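PDB 2D42: non-toxic crystal protein from Bacillus thuringiensis, which is not toxic and of unestablished function, but closely resembles beta-pore-forming toxins of the aerolysin and epsilon-toxin type in structure. Local coordinates for residues 161-174 and 218-230. Numbering follows the deposited sequence.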
# COMPACT_ATOMS: atom_id res chain seq x y z
N GLY A 161 16.05 2.51 -6.42
CA GLY A 161 15.59 1.14 -6.61
C GLY A 161 14.20 1.12 -7.22
O GLY A 161 13.48 2.12 -7.20
N ALA A 162 13.82 -0.02 -7.77
CA ALA A 162 12.51 -0.17 -8.38
C ALA A 162 12.04 -1.57 -8.03
O ALA A 162 12.85 -2.46 -7.80
CB ALA A 162 12.60 -0.01 -9.91
N PHE A 163 10.72 -1.77 -7.97
CA PHE A 163 10.21 -3.08 -7.61
C PHE A 163 8.79 -3.29 -8.12
O PHE A 163 8.10 -2.34 -8.49
CB PHE A 163 10.21 -3.22 -6.08
CG PHE A 163 9.40 -2.17 -5.39
CD1 PHE A 163 8.04 -2.36 -5.15
CD2 PHE A 163 9.96 -0.93 -5.09
CE1 PHE A 163 7.26 -1.33 -4.63
CE2 PHE A 163 9.19 0.10 -4.56
CZ PHE A 163 7.83 -0.10 -4.33
N GLU A 164 8.38 -4.55 -8.14
CA GLU A 164 7.04 -4.93 -8.54
C GLU A 164 6.81 -6.19 -7.73
O GLU A 164 7.48 -7.21 -7.93
CB GLU A 164 6.99 -5.24 -10.04
CG GLU A 164 5.62 -5.04 -10.63
CD GLU A 164 5.54 -5.43 -12.09
OE1 GLU A 164 6.43 -5.00 -12.87
OE2 GLU A 164 4.59 -6.16 -12.45
N LYS A 165 5.87 -6.13 -6.79
CA LYS A 165 5.61 -7.27 -5.93
C LYS A 165 4.14 -7.60 -5.72
O LYS A 165 3.26 -6.74 -5.81
CB LYS A 165 6.23 -7.05 -4.55
CG LYS A 165 7.74 -6.99 -4.53
CD LYS A 165 8.34 -8.36 -4.79
CE LYS A 165 9.85 -8.27 -4.72
NZ LYS A 165 10.44 -9.64 -4.70
N MET A 166 3.89 -8.86 -5.42
CA MET A 166 2.55 -9.34 -5.13
C MET A 166 2.33 -9.01 -3.66
O MET A 166 3.28 -8.99 -2.86
CB MET A 166 2.49 -10.85 -5.38
CG MET A 166 1.21 -11.54 -4.89
SD MET A 166 1.41 -12.18 -3.20
CE MET A 166 2.38 -13.68 -3.53
N THR A 167 1.10 -8.72 -3.28
CA THR A 167 0.83 -8.42 -1.88
C THR A 167 -0.26 -9.34 -1.36
O THR A 167 -1.09 -9.82 -2.13
CB THR A 167 0.34 -6.98 -1.69
OG1 THR A 167 -0.86 -6.79 -2.45
CG2 THR A 167 1.40 -5.97 -2.14
N VAL A 168 -0.22 -9.60 -0.06
CA VAL A 168 -1.24 -10.42 0.58
C VAL A 168 -2.03 -9.38 1.35
O VAL A 168 -1.49 -8.67 2.18
CB VAL A 168 -0.62 -11.46 1.54
CG1 VAL A 168 -1.73 -12.16 2.34
CG2 VAL A 168 0.16 -12.52 0.72
N LEU A 169 -3.32 -9.26 1.05
CA LEU A 169 -4.14 -8.27 1.72
C LEU A 169 -4.95 -8.92 2.82
O LEU A 169 -5.54 -9.98 2.61
CB LEU A 169 -5.05 -7.57 0.71
CG LEU A 169 -4.30 -6.98 -0.50
CD1 LEU A 169 -5.31 -6.38 -1.48
CD2 LEU A 169 -3.30 -5.91 -0.03
N GLU A 170 -4.96 -8.30 3.99
CA GLU A 170 -5.69 -8.85 5.13
C GLU A 170 -6.51 -7.80 5.86
O GLU A 170 -6.21 -6.62 5.79
CB GLU A 170 -4.70 -9.48 6.11
CG GLU A 170 -4.02 -10.73 5.56
CD GLU A 170 -2.88 -11.21 6.44
OE1 GLU A 170 -2.38 -12.33 6.21
OE2 GLU A 170 -2.47 -10.47 7.36
N CYS A 171 -7.55 -8.26 6.56
CA CYS A 171 -8.40 -7.38 7.35
C CYS A 171 -9.37 -8.23 8.15
O CYS A 171 -9.53 -9.43 7.90
CB CYS A 171 -9.16 -6.39 6.46
SG CYS A 171 -10.43 -7.08 5.34
N VAL A 172 -10.00 -7.61 9.14
CA VAL A 172 -10.98 -8.29 9.97
C VAL A 172 -12.36 -7.82 9.53
O VAL A 172 -12.59 -6.63 9.32
CB VAL A 172 -10.78 -7.96 11.46
CG1 VAL A 172 -11.90 -8.60 12.28
CG2 VAL A 172 -9.42 -8.45 11.93
N VAL A 173 -13.28 -8.77 9.39
CA VAL A 173 -14.64 -8.46 9.00
C VAL A 173 -15.56 -8.87 10.14
O VAL A 173 -15.46 -9.99 10.64
CB VAL A 173 -15.02 -9.20 7.71
CG1 VAL A 173 -16.52 -9.10 7.45
CG2 VAL A 173 -14.24 -8.61 6.54
N SER A 174 -16.44 -7.96 10.54
CA SER A 174 -17.36 -8.24 11.64
C SER A 174 -18.57 -7.30 11.58
O SER A 174 -18.69 -6.49 10.66
CB SER A 174 -16.64 -8.04 12.98
OG SER A 174 -16.13 -6.72 13.08
N ASN A 218 -15.60 -13.74 17.48
CA ASN A 218 -16.75 -13.15 16.81
C ASN A 218 -16.33 -12.31 15.61
O ASN A 218 -16.77 -11.17 15.44
CB ASN A 218 -17.54 -12.30 17.81
CG ASN A 218 -18.79 -11.72 17.21
OD1 ASN A 218 -19.56 -12.42 16.57
ND2 ASN A 218 -19.00 -10.42 17.42
N ARG A 219 -15.49 -12.88 14.76
CA ARG A 219 -15.01 -12.16 13.60
C ARG A 219 -14.58 -13.13 12.51
O ARG A 219 -14.42 -14.33 12.74
CB ARG A 219 -13.81 -11.30 13.99
CG ARG A 219 -12.63 -12.13 14.48
CD ARG A 219 -11.50 -11.28 15.03
NE ARG A 219 -11.93 -10.46 16.15
CZ ARG A 219 -11.09 -9.81 16.94
NH1 ARG A 219 -9.79 -9.90 16.72
NH2 ARG A 219 -11.53 -9.07 17.95
N ALA A 220 -14.41 -12.58 11.31
CA ALA A 220 -13.97 -13.37 10.18
C ALA A 220 -12.69 -12.71 9.69
O ALA A 220 -12.60 -11.48 9.63
CB ALA A 220 -15.02 -13.36 9.09
N TYR A 221 -11.68 -13.51 9.37
CA TYR A 221 -10.42 -12.97 8.89
C TYR A 221 -10.39 -13.13 7.37
O TYR A 221 -10.53 -14.23 6.85
CB TYR A 221 -9.23 -13.69 9.53
CG TYR A 221 -8.99 -13.32 10.98
CD1 TYR A 221 -9.61 -14.02 12.02
CD2 TYR A 221 -8.15 -12.26 11.31
CE1 TYR A 221 -9.39 -13.68 13.37
CE2 TYR A 221 -7.93 -11.90 12.65
CZ TYR A 221 -8.54 -12.61 13.67
OH TYR A 221 -8.31 -12.25 14.99
N PHE A 222 -10.22 -12.02 6.67
CA PHE A 222 -10.18 -12.07 5.21
C PHE A 222 -8.75 -12.07 4.70
O PHE A 222 -7.89 -11.36 5.21
CB PHE A 222 -10.91 -10.86 4.61
CG PHE A 222 -10.77 -10.74 3.11
CD1 PHE A 222 -11.49 -11.57 2.26
CD2 PHE A 222 -9.86 -9.84 2.55
CE1 PHE A 222 -11.32 -11.51 0.87
CE2 PHE A 222 -9.68 -9.77 1.17
CZ PHE A 222 -10.41 -10.60 0.33
N THR A 223 -8.49 -12.89 3.68
CA THR A 223 -7.16 -12.91 3.08
C THR A 223 -7.32 -12.74 1.58
O THR A 223 -7.91 -13.59 0.90
CB THR A 223 -6.40 -14.21 3.40
OG1 THR A 223 -6.08 -14.23 4.79
CG2 THR A 223 -5.08 -14.26 2.60
N GLY A 224 -6.81 -11.63 1.08
CA GLY A 224 -6.89 -11.33 -0.34
C GLY A 224 -5.53 -11.15 -0.98
O GLY A 224 -4.50 -11.51 -0.40
N GLU A 225 -5.53 -10.57 -2.17
CA GLU A 225 -4.30 -10.39 -2.90
C GLU A 225 -4.29 -9.16 -3.79
O GLU A 225 -5.32 -8.72 -4.29
CB GLU A 225 -4.08 -11.64 -3.76
CG GLU A 225 -2.82 -11.65 -4.60
CD GLU A 225 -2.87 -12.75 -5.64
OE1 GLU A 225 -3.25 -13.89 -5.28
OE2 GLU A 225 -2.53 -12.48 -6.81
N GLY A 226 -3.09 -8.60 -3.98
CA GLY A 226 -2.94 -7.44 -4.83
C GLY A 226 -1.52 -7.36 -5.39
O GLY A 226 -0.81 -8.36 -5.43
N THR A 227 -1.12 -6.18 -5.82
CA THR A 227 0.23 -5.98 -6.34
C THR A 227 0.62 -4.53 -6.06
O THR A 227 -0.24 -3.69 -5.82
CB THR A 227 0.30 -6.18 -7.88
OG1 THR A 227 -0.54 -5.23 -8.52
CG2 THR A 227 -0.14 -7.58 -8.27
N ILE A 228 1.92 -4.27 -6.04
CA ILE A 228 2.42 -2.91 -5.84
C ILE A 228 3.66 -2.79 -6.70
O ILE A 228 4.34 -3.78 -6.96
CB ILE A 228 2.84 -2.62 -4.38
CG1 ILE A 228 3.94 -3.59 -3.95
CG2 ILE A 228 1.63 -2.67 -3.46
CD1 ILE A 228 4.51 -3.27 -2.59
N SER A 229 3.96 -1.57 -7.13
CA SER A 229 5.14 -1.33 -7.94
C SER A 229 5.57 0.09 -7.65
O SER A 229 4.75 0.93 -7.29
CB SER A 229 4.81 -1.49 -9.42
OG SER A 229 3.93 -0.47 -9.84
N GLY A 230 6.86 0.37 -7.79
CA GLY A 230 7.32 1.72 -7.54
C GLY A 230 8.82 1.86 -7.50
O GLY A 230 9.56 0.94 -7.84
O HOH W 1 -1.73 -4.21 -3.24
O HOH W 2 -3.73 -14.56 5.92
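Two long, curved antiparallel strands pair here, Phe163 to Val173 running against Ala220 to Gly230. Six hydrogen-bonded pairs hold them, from Phe163 with Gly230 to Val173 with Ala220. The link from Cys171 N to Phe222 O is weak. At Leu169 and Gly224 the two bonds differ: Gly224 N lies in the carbonyl plane of Leu169 O at 2.6 Å, while Leu169 N sits well above the carbonyl plane of Gly224 O. The Phe163 ring lies over Gly230, whose CA is 4.1 Å from the ring centroid, a CH-pi contact on the face. Its chi1 of 58° sets CG between backbone N and carbonyl carbon and brings the ring across to the partner strand. Ile228 CD1 meets Phe163 CE1 obliquely, and Ile228 CG2 touches Thr167 CG2 at 3.6 Å. These strands belong to the elongated, beta-rich fold of the aerolysin/ETX clan. Strand 36-43 flanks 161-174 on its other edge, and strand 71-94 adds Val93 beside Cys171 and Phe222. Cys171 SG approaches the Phe222 ring obliquely, 5.1 Å from its centroid. The face bearing Glu170, Val172, Tyr221 and Thr223 is more polar. Val172 CG2 lies alongside Tyr221 CE2 (3.8 Å), and Arg219 NH1 donates to Tyr221 OH. One water donates to Glu170 OE1 and also bonds Thr223 OG1; Arg43 forms a salt bridge with the same carboxylate oxygen. The Glu225 and Met166 side chains cross at about a right angle, meeting through their CG atoms, and the Glu225 carboxylate forms a salt bridge with Arg90. A second water joins Thr167 OG1 (2.8 Å) to Thr227 O, to which it donates.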